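Local coordinates for conserved hypothetical protein (Streptococcus pneumoniae, PDB 2GK4) that probably acts in coenzyme A synthesis, as a phosphopantothenoylcysteine synthetase-like protein with a Rossmann-type nucleotide-binding fold, at residues A[6-11]-A[87-92]; A[26-31]-A[53-58]; A[38-43]-A[58-63]; A[47-52]-A[64-69]. One frame throughout, in Å; residues are numbered along the deposited sequence. Where two conformers were deposited one is given.

Overall arrangement
At one edge of a mixed sheet, strands 63-67, 45-50, 5-9 and 87-90 run parallel in that order. Contact 4 joins the outermost pair and contact 1 the inner pair, about 10 Å apart between centres and zipped together through strands 45-50 and 5-9. Contacts 2 and 3 lie about 16 Å apart, near the two ends of helix 30-41, where the connection between strands 45-50 and 63-67 passes it; they share Glu-58. Contacts 2, 3 and 4 are nested in the chain loop that contact 1 closes, and their segments alternate. Together they build one half of a Rossmann-like alpha/beta domain, with contact 2 at the C-terminal ends of the parallel strands, where such folds usually bind nucleotide.

Contact 1 of 4, residues A[6-11]-A[87-92]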
loop_
_atom_site.group_PDB
_atom_site.type_symbol
_atom_site.label_atom_id
_atom_site.label_comp_id
_atom_site.label_asym_id
_atom_site.label_seq_id
_atom_site.Cartn_x
_atom_site.Cartn_y
_atom_site.Cartn_z
ATOM N N ILE A 6 0.777 -17.866 -22.719
ATOM C CA ILE A 6 1.205 -16.491 -22.461
ATOM C C ILE A 6 1.309 -16.208 -20.963
ATOM O O ILE A 6 0.360 -16.418 -20.222
ATOM C CB ILE A 6 0.213 -15.467 -23.082
ATOM C CG1 ILE A 6 -0.285 -15.920 -24.472
ATOM C CG2 ILE A 6 0.831 -14.070 -23.105
ATOM C CD1 ILE A 6 0.716 -15.850 -25.565
ATOM N N LEU A 7 2.469 -15.695 -20.534
ATOM C CA LEU A 7 2.665 -15.259 -19.173
ATOM C C LEU A 7 2.525 -13.739 -19.147
ATOM O O LEU A 7 3.098 -13.028 -19.971
ATOM C CB LEU A 7 4.084 -15.680 -18.704
ATOM C CG LEU A 7 4.515 -15.451 -17.245
ATOM C CD1 LEU A 7 3.624 -16.226 -16.252
ATOM C CD2 LEU A 7 5.969 -15.888 -17.137
ATOM N N VAL A 8 1.711 -13.241 -18.226
ATOM C CA VAL A 8 1.445 -11.821 -18.146
ATOM C C VAL A 8 1.696 -11.371 -16.732
ATOM O O VAL A 8 1.371 -12.102 -15.764
ATOM C CB VAL A 8 -0.034 -11.466 -18.590
ATOM C CG1 VAL A 8 -0.287 -9.965 -18.460
ATOM C CG2 VAL A 8 -0.363 -11.978 -20.027
ATOM N N THR A 9 2.294 -10.185 -16.567
ATOM C CA THR A 9 2.352 -9.598 -15.235
ATOM C C THR A 9 1.589 -8.282 -15.215
ATOM O O THR A 9 1.541 -7.539 -16.226
ATOM C CB THR A 9 3.805 -9.332 -14.709
ATOM O OG1 THR A 9 4.386 -8.227 -15.426
ATOM C CG2 THR A 9 4.729 -10.592 -14.871
ATOM N N SER A 10 0.959 -7.999 -14.084
ATOM C CA SER A 10 0.332 -6.694 -13.912
ATOM C C SER A 10 0.307 -6.246 -12.456
ATOM O O SER A 10 0.513 -7.036 -11.530
ATOM C CB SER A 10 -1.117 -6.737 -14.444
ATOM O OG SER A 10 -1.950 -7.391 -13.490
ATOM N N GLY A 11 0.024 -4.964 -12.251
ATOM C CA GLY A 11 -0.121 -4.460 -10.897
ATOM C C GLY A 11 1.173 -3.799 -10.455
ATOM O O GLY A 11 1.848 -3.160 -11.252
ATOM N N VAL A 87 5.482 -16.605 -24.464
ATOM C CA VAL A 87 5.462 -15.143 -24.485
ATOM C C VAL A 87 5.372 -14.637 -23.062
ATOM O O VAL A 87 4.649 -15.217 -22.246
ATOM C CB VAL A 87 4.223 -14.617 -25.276
ATOM C CG1 VAL A 87 4.167 -13.057 -25.247
ATOM C CG2 VAL A 87 4.233 -15.158 -26.689
ATOM N N LEU A 88 6.115 -13.565 -22.777
ATOM C CA LEU A 88 5.970 -12.815 -21.500
ATOM C C LEU A 88 5.590 -11.355 -21.818
ATOM O O LEU A 88 6.309 -10.655 -22.523
ATOM C CB LEU A 88 7.274 -12.867 -20.665
ATOM C CG LEU A 88 7.327 -11.891 -19.480
ATOM C CD1 LEU A 88 6.161 -12.159 -18.469
ATOM C CD2 LEU A 88 8.673 -12.003 -18.774
ATOM N N ILE A 89 4.462 -10.914 -21.266
ATOM C CA ILE A 89 4.050 -9.537 -21.352
ATOM C C ILE A 89 4.182 -8.956 -19.974
ATOM O O ILE A 89 3.352 -9.206 -19.102
ATOM C CB ILE A 89 2.597 -9.379 -21.898
ATOM C CG1 ILE A 89 2.481 -10.029 -23.255
ATOM C CG2 ILE A 89 2.188 -7.892 -21.892
ATOM C CD1 ILE A 89 0.993 -10.113 -23.770
ATOM N N HIS A 90 5.279 -8.231 -19.776
ATOM C CA HIS A 90 5.615 -7.733 -18.457
ATOM C C HIS A 90 5.090 -6.316 -18.253
ATOM O O HIS A 90 5.739 -5.331 -18.662
ATOM C CB HIS A 90 7.136 -7.791 -18.222
ATOM C CG HIS A 90 7.517 -7.367 -16.839
ATOM N ND1 HIS A 90 8.506 -6.441 -16.578
ATOM C CD2 HIS A 90 6.984 -7.704 -15.642
ATOM C CE1 HIS A 90 8.599 -6.266 -15.269
ATOM N NE2 HIS A 90 7.677 -7.015 -14.683
ATOM N N SER A 91 3.923 -6.197 -17.631
ATOM C CA SER A 91 3.376 -4.872 -17.387
ATOM C C SER A 91 3.337 -4.430 -15.932
ATOM O O SER A 91 2.948 -3.277 -15.636
ATOM C CB SER A 91 1.999 -4.728 -18.056
ATOM O OG SER A 91 0.967 -5.203 -17.219
HETATM N N MSE A 92 3.696 -5.322 -15.014
HETATM C CA MSE A 92 3.713 -4.971 -13.589
HETATM C C MSE A 92 4.724 -3.831 -13.344
HETATM O O MSE A 92 5.784 -3.796 -13.972
HETATM C CB MSE A 92 4.106 -6.199 -12.744
HETATM C CG MSE A 92 4.060 -5.935 -11.228
HETATM SE SE MSE A 92 4.694 -7.504 -10.270
HETATM C CE MSE A 92 3.189 -8.726 -10.705
HETATM O O HOH W 1 0.580 -2.772 -13.998
#
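Thr-9 does most of the side-chain work against His-90, Ser-91 and Met-92. Its CB lies 3.7 Å from both Met-92 CB and His-90 CD2. OG1 sits between its own backbone N and carbonyl carbon (chi1 72°), where it accepts the N-H of Met-92, although its exact place is doubtful. The other branch, CG2, ends near the His-90 ring and the CD1 methyl of Leu-88. The carbonyl of Thr-9 is gripped twice by Ser-91: OG donates in the carbonyl plane at 2.6 Å from Thr-9 O, while the N-H of Ser-91 comes from above that plane along a bent path.

Upstream of these residues, strands 6-9 and 87-90 are parallel neighbours in the central sheet of a Rossmann-like fold, bonded in turn by Leu-7 N to Val-87 O (2.8 Å), Ile-89 N to Leu-7 O and Thr-9 N to Ile-89 O. Ile-6 and Val-87 flank each other, CD1 of Ile-6 3.7 Å from CB of Val-87, on the face where Leu-39 of helix 30-41 packs. On the opposite face Leu-7 CG rests 3.9 Å from Leu-88 CD1. Where the strands end, a water accepts from Gly-11 N and donates to Ser-91 O, which also bonds a glycerol.

Contact 2 of 4, residues A[26-31]-A[53-58]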
loop_
_atom_site.group_PDB
_atom_site.type_symbol
_atom_site.label_atom_id
_atom_site.label_comp_id
_atom_site.label_asym_id
_atom_site.label_seq_id
_atom_site.Cartn_x
_atom_site.Cartn_y
_atom_site.Cartn_z
ATOM N N HIS A 26 1.990 1.678 -6.813
ATOM C CA HIS A 26 0.527 1.660 -6.693
ATOM C C HIS A 26 -0.322 1.412 -7.965
ATOM O O HIS A 26 -1.562 1.518 -7.918
ATOM C CB HIS A 26 0.039 2.941 -5.974
ATOM C CG HIS A 26 0.629 4.218 -6.519
ATOM N ND1 HIS A 26 0.566 4.573 -7.853
ATOM C CD2 HIS A 26 1.311 5.212 -5.901
ATOM C CE1 HIS A 26 1.178 5.734 -8.031
ATOM N NE2 HIS A 26 1.635 6.147 -6.857
ATOM N N SER A 27 0.312 1.084 -9.088
ATOM C CA SER A 27 -0.423 0.751 -10.327
ATOM C C SER A 27 -1.537 -0.278 -10.102
ATOM O O SER A 27 -1.295 -1.328 -9.509
ATOM C CB SER A 27 0.546 0.180 -11.373
ATOM O OG SER A 27 -0.170 -0.384 -12.472
ATOM N N THR A 28 -2.748 0.014 -10.584
ATOM C CA THR A 28 -3.847 -0.958 -10.460
ATOM C C THR A 28 -3.921 -1.911 -11.657
ATOM O O THR A 28 -4.831 -2.733 -11.752
ATOM C CB THR A 28 -5.182 -0.282 -10.214
ATOM O OG1 THR A 28 -5.412 0.663 -11.258
ATOM C CG2 THR A 28 -5.177 0.445 -8.846
ATOM N N GLY A 29 -2.960 -1.809 -12.564
ATOM C CA GLY A 29 -2.832 -2.820 -13.625
ATOM C C GLY A 29 -4.036 -2.925 -14.564
ATOM O O GLY A 29 -4.312 -3.994 -15.105
ATOM N N HIS A 30 -4.751 -1.817 -14.772
ATOM C CA HIS A 30 -5.867 -1.814 -15.734
ATOM C C HIS A 30 -5.466 -2.299 -17.129
ATOM O O HIS A 30 -6.179 -3.059 -17.764
ATOM C CB HIS A 30 -6.526 -0.437 -15.819
ATOM C CG HIS A 30 -7.831 -0.428 -16.560
ATOM N ND1 HIS A 30 -8.282 0.676 -17.251
ATOM C CD2 HIS A 30 -8.786 -1.383 -16.717
ATOM C CE1 HIS A 30 -9.454 0.406 -17.799
ATOM N NE2 HIS A 30 -9.785 -0.834 -17.492
ATOM N N LEU A 31 -4.324 -1.852 -17.620
ATOM C CA LEU A 31 -3.914 -2.258 -18.957
ATOM C C LEU A 31 -3.616 -3.760 -19.016
ATOM O O LEU A 31 -4.069 -4.447 -19.937
ATOM C CB LEU A 31 -2.745 -1.422 -19.398
ATOM C CG LEU A 31 -2.217 -1.684 -20.806
ATOM C CD1 LEU A 31 -3.285 -1.536 -21.899
ATOM C CD2 LEU A 31 -1.074 -0.704 -21.027
ATOM N N ARG A 53 -3.758 -5.218 -4.958
ATOM C CA ARG A 53 -4.498 -4.023 -5.365
ATOM C C ARG A 53 -4.820 -3.944 -6.864
ATOM O O ARG A 53 -5.495 -3.003 -7.321
ATOM C CB ARG A 53 -3.716 -2.776 -4.925
ATOM C CG ARG A 53 -3.329 -2.789 -3.435
ATOM C CD ARG A 53 -2.086 -1.953 -3.168
ATOM N NE ARG A 53 -2.372 -0.521 -3.123
ATOM C CZ ARG A 53 -2.394 0.291 -4.181
ATOM N NH1 ARG A 53 -2.670 1.583 -4.011
ATOM N NH2 ARG A 53 -2.144 -0.173 -5.399
ATOM N N ALA A 54 -4.335 -4.908 -7.648
ATOM C CA ALA A 54 -4.570 -4.881 -9.082
ATOM C C ALA A 54 -6.009 -5.236 -9.449
ATOM O O ALA A 54 -6.624 -6.071 -8.801
ATOM C CB ALA A 54 -3.621 -5.816 -9.809
ATOM N N LEU A 55 -6.500 -4.608 -10.509
ATOM C CA LEU A 55 -7.780 -4.956 -11.126
ATOM C C LEU A 55 -7.644 -6.337 -11.721
ATOM O O LEU A 55 -6.711 -6.603 -12.434
ATOM C CB LEU A 55 -8.130 -3.944 -12.232
ATOM C CG LEU A 55 -8.374 -2.523 -11.705
ATOM C CD1 LEU A 55 -8.507 -1.511 -12.875
ATOM C CD2 LEU A 55 -9.593 -2.496 -10.790
ATOM N N LYS A 56 -8.572 -7.226 -11.416
ATOM C CA LYS A 56 -8.448 -8.592 -11.928
ATOM C C LYS A 56 -9.427 -8.858 -13.065
ATOM O O LYS A 56 -10.586 -8.454 -12.997
ATOM C CB LYS A 56 -8.704 -9.637 -10.816
ATOM C CG LYS A 56 -7.983 -9.414 -9.478
ATOM C CD LYS A 56 -6.487 -9.736 -9.567
ATOM C CE LYS A 56 -5.839 -9.701 -8.181
ATOM N NZ LYS A 56 -5.951 -8.401 -7.461
ATOM N N PRO A 57 -8.977 -9.607 -14.085
ATOM C CA PRO A 57 -9.949 -10.108 -15.040
ATOM C C PRO A 57 -10.917 -11.080 -14.355
ATOM O O PRO A 57 -10.602 -11.659 -13.296
ATOM C CB PRO A 57 -9.101 -10.868 -16.075
ATOM C CG PRO A 57 -7.690 -10.709 -15.695
ATOM C CD PRO A 57 -7.595 -10.046 -14.382
ATOM N N GLU A 58 -12.069 -11.269 -14.960
ATOM C CA GLU A 58 -13.002 -12.278 -14.465
ATOM C C GLU A 58 -12.387 -13.661 -14.631
ATOM O O GLU A 58 -11.604 -13.894 -15.568
ATOM C CB GLU A 58 -14.329 -12.217 -15.231
ATOM C CG GLU A 58 -15.156 -10.969 -14.908
ATOM C CD GLU A 58 -15.566 -10.928 -13.459
ATOM O OE1 GLU A 58 -16.337 -11.819 -13.046
ATOM O OE2 GLU A 58 -15.114 -10.015 -12.724
HETATM O O HOH W 2 -0.407 -1.720 -6.909
HETATM O O HOH W 3 -4.401 -6.379 -13.828
#
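The guanidinium of Arg-53 meets His-26 O at its edge and in its plane: NH2 donates to that oxygen at 3.1 Å. Relative to the carbonyl plane the donor stands well above it, with a C=O...N angle of only 100°. NH1 lies beside His-26 CB at 3.6 Å, and the bend of the arginine chain at chi3 (79°) turns the group so that its edge meets this backbone. A water donates to Ser-27 O and takes a weak bond from the same NH2. The His-30 ring is approached obliquely by Leu-55 CD1, which lies 3.7 Å from His-30 CB.

Here the loop after strand 45-50 passes the start of helix 30-41, whose N-cap position is Gly-29, at the C-terminal ends of the parallel strands of this Rossmann-like domain. Just before it, Ser-27 OG accepts from Gly-29 N in an ST turn. The two segments are joined by Leu-55 N to Thr-28 O, 2.8 Å and nearly straight at 170°. Leu-55 CB and CG pack against that same Thr-28 oxygen, and a second water donates to both Gly-29 O and Leu-55 O. His-26 and Arg-53 also touch the second subunit, Arg-53 packing on Arg-53 of that chain.

Contact 3 of 4, residues A[38-43]-A[58-63]; sequences TLLSAG and EPHPNL
Leu-40 and His-60 run antiparallel alongside one another, the leucine lying over one face of the imidazole. CB of Leu-40 stands 4.0 Å from the ring centroid and only 11° off its normal, a CH-pi contact made nearly dead centre. The opposite face carries CD of Pro-61, offset toward the rim, so the ring is sandwiched between two aliphatic groups. Its edge is polar: Asn-62 N donates to ND1 in the ring plane at 3.0 Å, and a water lies in the plane beside NE2. These edge partners, with the faces covered, probably fix how the ring is turned.

Beyond CB the leucine divides its methyls. CD1 reaches His-60 CB and Leu-63 CB, the latter at 3.8 Å, where the Leu-40 and Leu-63 side chains are roughly perpendicular. CD2 sits 3.7 Å from Asn-62 O and also meets Asn-62 CB. With CG anti to the carbonyl carbon (chi1 -73°), both methyls reach into the type I turn His-60 to Leu-63. Val-46 of strand 45-50 touches both leucines from the sheet side. The helix ends close by at Gly-43 in a Schellman motif.

Direct contact between the segments is thus apolar and van der Waals, and polar links run through water. One water donates to Leu-40 O at 2.7 Å and accepts from Asn-62 ND2; the one beside His-60 NE2 bonds Leu-40 O weakly. So the turn before strand 63-67 meets the last turn of helix 30-41 through one buried leucine, with water bridging the polar atoms at its border.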
loop_
_atom_site.group_PDB
_atom_site.type_symbol
_atom_site.label_atom_id
_atom_site.label_comp_id
_atom_site.label_asym_id
_atom_site.label_seq_id
_atom_site.Cartn_x
_atom_site.Cartn_y
_atom_site.Cartn_z
ATOM N N THR A 38 -8.261 -9.712 -23.565
ATOM C CA THR A 38 -8.131 -9.797 -25.017
ATOM C C THR A 38 -7.562 -11.136 -25.432
ATOM O O THR A 38 -8.097 -11.786 -26.359
ATOM C CB THR A 38 -7.315 -8.625 -25.584
ATOM O OG1 THR A 38 -7.985 -7.409 -25.233
ATOM C CG2 THR A 38 -7.214 -8.705 -27.109
ATOM N N LEU A 39 -6.510 -11.578 -24.735
ATOM C CA LEU A 39 -5.884 -12.869 -25.076
ATOM C C LEU A 39 -6.818 -14.043 -24.783
ATOM O O LEU A 39 -6.964 -14.971 -25.603
ATOM C CB LEU A 39 -4.549 -13.022 -24.329
ATOM C CG LEU A 39 -3.537 -11.948 -24.740
ATOM C CD1 LEU A 39 -2.416 -11.905 -23.723
ATOM C CD2 LEU A 39 -3.008 -12.198 -26.153
ATOM N N LEU A 40 -7.477 -13.987 -23.637
ATOM C CA LEU A 40 -8.380 -15.086 -23.250
ATOM C C LEU A 40 -9.501 -15.229 -24.280
ATOM O O LEU A 40 -9.845 -16.362 -24.724
ATOM C CB LEU A 40 -8.984 -14.794 -21.868
ATOM C CG LEU A 40 -7.963 -14.960 -20.720
ATOM C CD1 LEU A 40 -8.531 -14.427 -19.395
ATOM C CD2 LEU A 40 -7.441 -16.422 -20.625
ATOM N N SER A 41 -10.063 -14.100 -24.691
ATOM C CA SER A 41 -11.208 -14.115 -25.616
ATOM C C SER A 41 -10.809 -14.513 -27.043
ATOM O O SER A 41 -11.668 -14.895 -27.867
ATOM C CB SER A 41 -11.919 -12.769 -25.582
ATOM O OG SER A 41 -12.479 -12.549 -24.296
ATOM N N ALA A 42 -9.511 -14.457 -27.331
ATOM C CA ALA A 42 -8.976 -15.006 -28.574
ATOM C C ALA A 42 -8.481 -16.456 -28.456
ATOM O O ALA A 42 -7.949 -17.000 -29.421
ATOM C CB ALA A 42 -7.857 -14.093 -29.127
ATOM N N GLY A 43 -8.640 -17.072 -27.284
ATOM C CA GLY A 43 -8.428 -18.508 -27.105
ATOM C C GLY A 43 -7.075 -18.922 -26.524
ATOM O O GLY A 43 -6.759 -20.119 -26.486
ATOM N N GLU A 58 -12.069 -11.269 -14.960
ATOM C CA GLU A 58 -13.002 -12.278 -14.465
ATOM C C GLU A 58 -12.387 -13.661 -14.631
ATOM O O GLU A 58 -11.604 -13.894 -15.568
ATOM C CB GLU A 58 -14.329 -12.217 -15.231
ATOM C CG GLU A 58 -15.156 -10.969 -14.908
ATOM C CD GLU A 58 -15.566 -10.928 -13.459
ATOM O OE1 GLU A 58 -16.337 -11.819 -13.046
ATOM O OE2 GLU A 58 -15.114 -10.015 -12.724
ATOM N N PRO A 59 -12.776 -14.591 -13.749
ATOM C CA PRO A 59 -12.393 -16.000 -13.886
ATOM C C PRO A 59 -12.650 -16.533 -15.281
ATOM O O PRO A 59 -13.627 -16.161 -15.939
ATOM C CB PRO A 59 -13.310 -16.696 -12.871
ATOM C CG PRO A 59 -13.469 -15.651 -11.795
ATOM C CD PRO A 59 -13.650 -14.381 -12.570
ATOM N N HIS A 60 -11.747 -17.401 -15.731
ATOM C CA HIS A 60 -11.804 -17.966 -17.069
ATOM C C HIS A 60 -11.128 -19.320 -17.042
ATOM O O HIS A 60 -10.103 -19.469 -16.378
ATOM C CB HIS A 60 -11.074 -17.056 -18.069
ATOM C CG HIS A 60 -11.360 -17.364 -19.501
ATOM N ND1 HIS A 60 -10.767 -18.416 -20.170
ATOM C CD2 HIS A 60 -12.152 -16.740 -20.405
ATOM C CE1 HIS A 60 -11.195 -18.433 -21.417
ATOM N NE2 HIS A 60 -12.043 -17.432 -21.580
ATOM N N PRO A 61 -11.728 -20.313 -17.722
ATOM C CA PRO A 61 -11.166 -21.662 -17.756
ATOM C C PRO A 61 -9.706 -21.694 -18.207
ATOM O O PRO A 61 -8.968 -22.590 -17.792
ATOM C CB PRO A 61 -12.037 -22.398 -18.790
ATOM C CG PRO A 61 -12.959 -21.389 -19.368
ATOM C CD PRO A 61 -13.019 -20.237 -18.426
ATOM N N ASN A 62 -9.294 -20.728 -19.030
ATOM C CA ASN A 62 -7.932 -20.735 -19.583
ATOM C C ASN A 62 -7.013 -19.747 -18.870
ATOM O O ASN A 62 -5.892 -19.504 -19.322
ATOM C CB ASN A 62 -7.950 -20.470 -21.079
ATOM C CG ASN A 62 -8.492 -21.647 -21.862
ATOM O OD1 ASN A 62 -8.394 -22.808 -21.420
ATOM N ND2 ASN A 62 -9.097 -21.363 -22.999
ATOM N N LEU A 63 -7.501 -19.199 -17.764
ATOM C CA LEU A 63 -6.724 -18.270 -16.946
ATOM C C LEU A 63 -6.332 -18.889 -15.611
ATOM O O LEU A 63 -7.180 -19.476 -14.892
ATOM C CB LEU A 63 -7.524 -16.992 -16.716
ATOM C CG LEU A 63 -6.889 -15.925 -15.824
ATOM C CD1 LEU A 63 -5.651 -15.338 -16.516
ATOM C CD2 LEU A 63 -7.956 -14.851 -15.486
HETATM O O HOH W 4 -8.784 -18.617 -23.760
HETATM O O HOH W 5 -12.967 -17.364 -24.354
#

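Contact 4 of 4, residues A[47-52]-A[64-69]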
loop_
_atom_site.group_PDB
_atom_site.type_symbol
_atom_site.label_atom_id
_atom_site.label_comp_id
_atom_site.label_asym_id
_atom_site.label_seq_id
_atom_site.Cartn_x
_atom_site.Cartn_y
_atom_site.Cartn_z
ATOM N N CYS A 47 -1.304 -17.206 -17.976
ATOM C CA CYS A 47 -1.017 -17.232 -16.559
ATOM C C CYS A 47 -0.719 -15.793 -16.154
ATOM O O CYS A 47 0.189 -15.147 -16.730
ATOM C CB CYS A 47 0.176 -18.143 -16.273
ATOM S SG CYS A 47 0.782 -17.954 -14.550
ATOM N N LEU A 48 -1.526 -15.258 -15.244
ATOM C CA LEU A 48 -1.361 -13.863 -14.823
ATOM C C LEU A 48 -0.717 -13.787 -13.454
ATOM O O LEU A 48 -1.281 -14.294 -12.474
ATOM C CB LEU A 48 -2.735 -13.163 -14.752
ATOM C CG LEU A 48 -2.718 -11.721 -14.227
ATOM C CD1 LEU A 48 -1.936 -10.778 -15.162
ATOM C CD2 LEU A 48 -4.150 -11.184 -13.984
ATOM N N ILE A 49 0.458 -13.169 -13.392
ATOM C CA ILE A 49 1.099 -12.848 -12.133
ATOM C C ILE A 49 0.671 -11.430 -11.792
ATOM O O ILE A 49 0.870 -10.491 -12.588
ATOM C CB ILE A 49 2.634 -12.930 -12.256
ATOM C CG1 ILE A 49 3.043 -14.317 -12.772
ATOM C CG2 ILE A 49 3.325 -12.560 -10.920
ATOM C CD1 ILE A 49 2.501 -15.485 -11.947
ATOM N N THR A 50 0.054 -11.278 -10.631
ATOM C CA THR A 50 -0.509 -9.993 -10.273
ATOM C C THR A 50 -0.442 -9.755 -8.748
ATOM O O THR A 50 0.235 -10.492 -8.019
ATOM C CB THR A 50 -1.929 -9.875 -10.926
ATOM O OG1 THR A 50 -2.441 -8.541 -10.805
ATOM C CG2 THR A 50 -2.901 -10.932 -10.301
ATOM N N THR A 51 -1.106 -8.707 -8.280
ATOM C CA THR A 51 -0.875 -8.199 -6.922
ATOM C C THR A 51 -2.226 -7.884 -6.297
ATOM O O THR A 51 -3.276 -7.917 -6.987
ATOM C CB THR A 51 0.121 -6.986 -6.916
ATOM O OG1 THR A 51 -0.442 -5.860 -7.635
ATOM C CG2 THR A 51 1.413 -7.367 -7.572
ATOM N N LYS A 52 -2.211 -7.679 -4.980
ATOM C CA LYS A 52 -3.434 -7.518 -4.212
ATOM C C LYS A 52 -4.341 -6.384 -4.700
ATOM O O LYS A 52 -5.546 -6.585 -4.848
ATOM C CB LYS A 52 -3.104 -7.359 -2.719
ATOM C CG LYS A 52 -4.274 -7.701 -1.818
ATOM C CD LYS A 52 -4.687 -9.177 -1.957
ATOM C CE LYS A 52 -5.400 -9.665 -0.700
ATOM N NZ LYS A 52 -5.280 -11.148 -0.496
ATOM N N SER A 64 -5.046 -18.749 -15.275
ATOM C CA SER A 64 -4.552 -19.056 -13.940
ATOM C C SER A 64 -4.000 -17.759 -13.366
ATOM O O SER A 64 -3.304 -17.008 -14.056
ATOM C CB SER A 64 -3.406 -20.069 -13.980
ATOM O OG SER A 64 -3.750 -21.199 -14.751
ATOM N N ILE A 65 -4.316 -17.494 -12.109
ATOM C CA ILE A 65 -3.839 -16.269 -11.466
ATOM C C ILE A 65 -2.946 -16.635 -10.290
ATOM O O ILE A 65 -3.275 -17.538 -9.508
ATOM C CB ILE A 65 -5.023 -15.371 -11.026
ATOM C CG1 ILE A 65 -5.856 -14.916 -12.239
ATOM C CG2 ILE A 65 -4.545 -14.158 -10.181
ATOM C CD1 ILE A 65 -7.047 -14.012 -11.862
ATOM N N ARG A 66 -1.816 -15.947 -10.181
ATOM C CA ARG A 66 -0.974 -16.072 -9.016
ATOM C C ARG A 66 -0.767 -14.676 -8.438
ATOM O O ARG A 66 -0.335 -13.765 -9.146
ATOM C CB ARG A 66 0.356 -16.704 -9.400
ATOM C CG ARG A 66 1.406 -16.630 -8.275
ATOM C CD ARG A 66 1.220 -17.743 -7.240
ATOM N NE ARG A 66 1.090 -19.061 -7.874
ATOM C CZ ARG A 66 1.213 -20.230 -7.243
ATOM N NH1 ARG A 66 1.484 -20.279 -5.943
ATOM N NH2 ARG A 66 1.070 -21.358 -7.920
ATOM N N GLU A 67 -1.110 -14.495 -7.168
ATOM C CA GLU A 67 -0.913 -13.220 -6.527
ATOM C C GLU A 67 0.445 -13.236 -5.810
ATOM O O GLU A 67 0.815 -14.238 -5.173
ATOM C CB GLU A 67 -2.052 -12.935 -5.542
ATOM C CG GLU A 67 -2.444 -11.495 -5.424
ATOM C CD GLU A 67 -3.897 -11.302 -4.959
ATOM O OE1 GLU A 67 -4.257 -10.156 -4.622
ATOM O OE2 GLU A 67 -4.687 -12.278 -4.943
ATOM N N ILE A 68 1.199 -12.156 -5.959
ATOM C CA ILE A 68 2.483 -12.005 -5.284
ATOM C C ILE A 68 2.467 -10.693 -4.519
ATOM O O ILE A 68 1.555 -9.869 -4.695
ATOM C CB ILE A 68 3.666 -12.019 -6.266
ATOM C CG1 ILE A 68 3.556 -10.846 -7.261
ATOM C CG2 ILE A 68 3.758 -13.387 -6.972
ATOM C CD1 ILE A 68 4.858 -10.457 -7.869
ATOM N N THR A 69 3.484 -10.492 -3.688
ATOM C CA THR A 69 3.533 -9.306 -2.840
ATOM C C THR A 69 4.692 -8.409 -3.258
ATOM O O THR A 69 4.464 -7.277 -3.701
ATOM C CB THR A 69 3.615 -9.671 -1.346
ATOM O OG1 THR A 69 2.437 -10.412 -0.989
ATOM C CG2 THR A 69 3.656 -8.389 -0.484
HETATM O O HOH W 6 0.177 -7.913 -3.601
#
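Segments 47-52 and 64-69 run parallel, the axes of 47-50 and 64-67 4.7 Å apart at a crossing angle of -19°, laced by four nearly straight bonds: Leu-48 N to Ser-64 O, Arg-66 N to Leu-48 O, Thr-50 N to Arg-66 O and Ile-68 N to Thr-50 O, the last 2.8 Å. On the face with Cys-47, Ile-49 is modelled in two conformers; in the one described its CD1 approaches Arg-66 CB, its flanking neighbour, and CG2 comes near Ile-68 CD1, the two isoleucines roughly perpendicular. On the other face Thr-50 CG2 touches Ile-65 CG2 at 3.6 Å; one torsion (chi1 -170°) puts OG1 anti to the backbone N, where it bonds Ser-10 OG, and turns CG2 to Ile-65. Farther along, a water accepts from Lys-52 N and donates to Ile-68 O. Glu-67 extends toward Lys-52, but the placing of its OE1 is doubtful.

Strand 63-67 is the edge of the sheet within this chain, while 45-50 is hydrogen-bonded on its other side to strand 5-9. Helix 71-81 packs here, Glu-77 against Arg-66 and Ile-68, and Leu-74 against Ile-68; Pro-57 packs on Leu-48 from the opposite face.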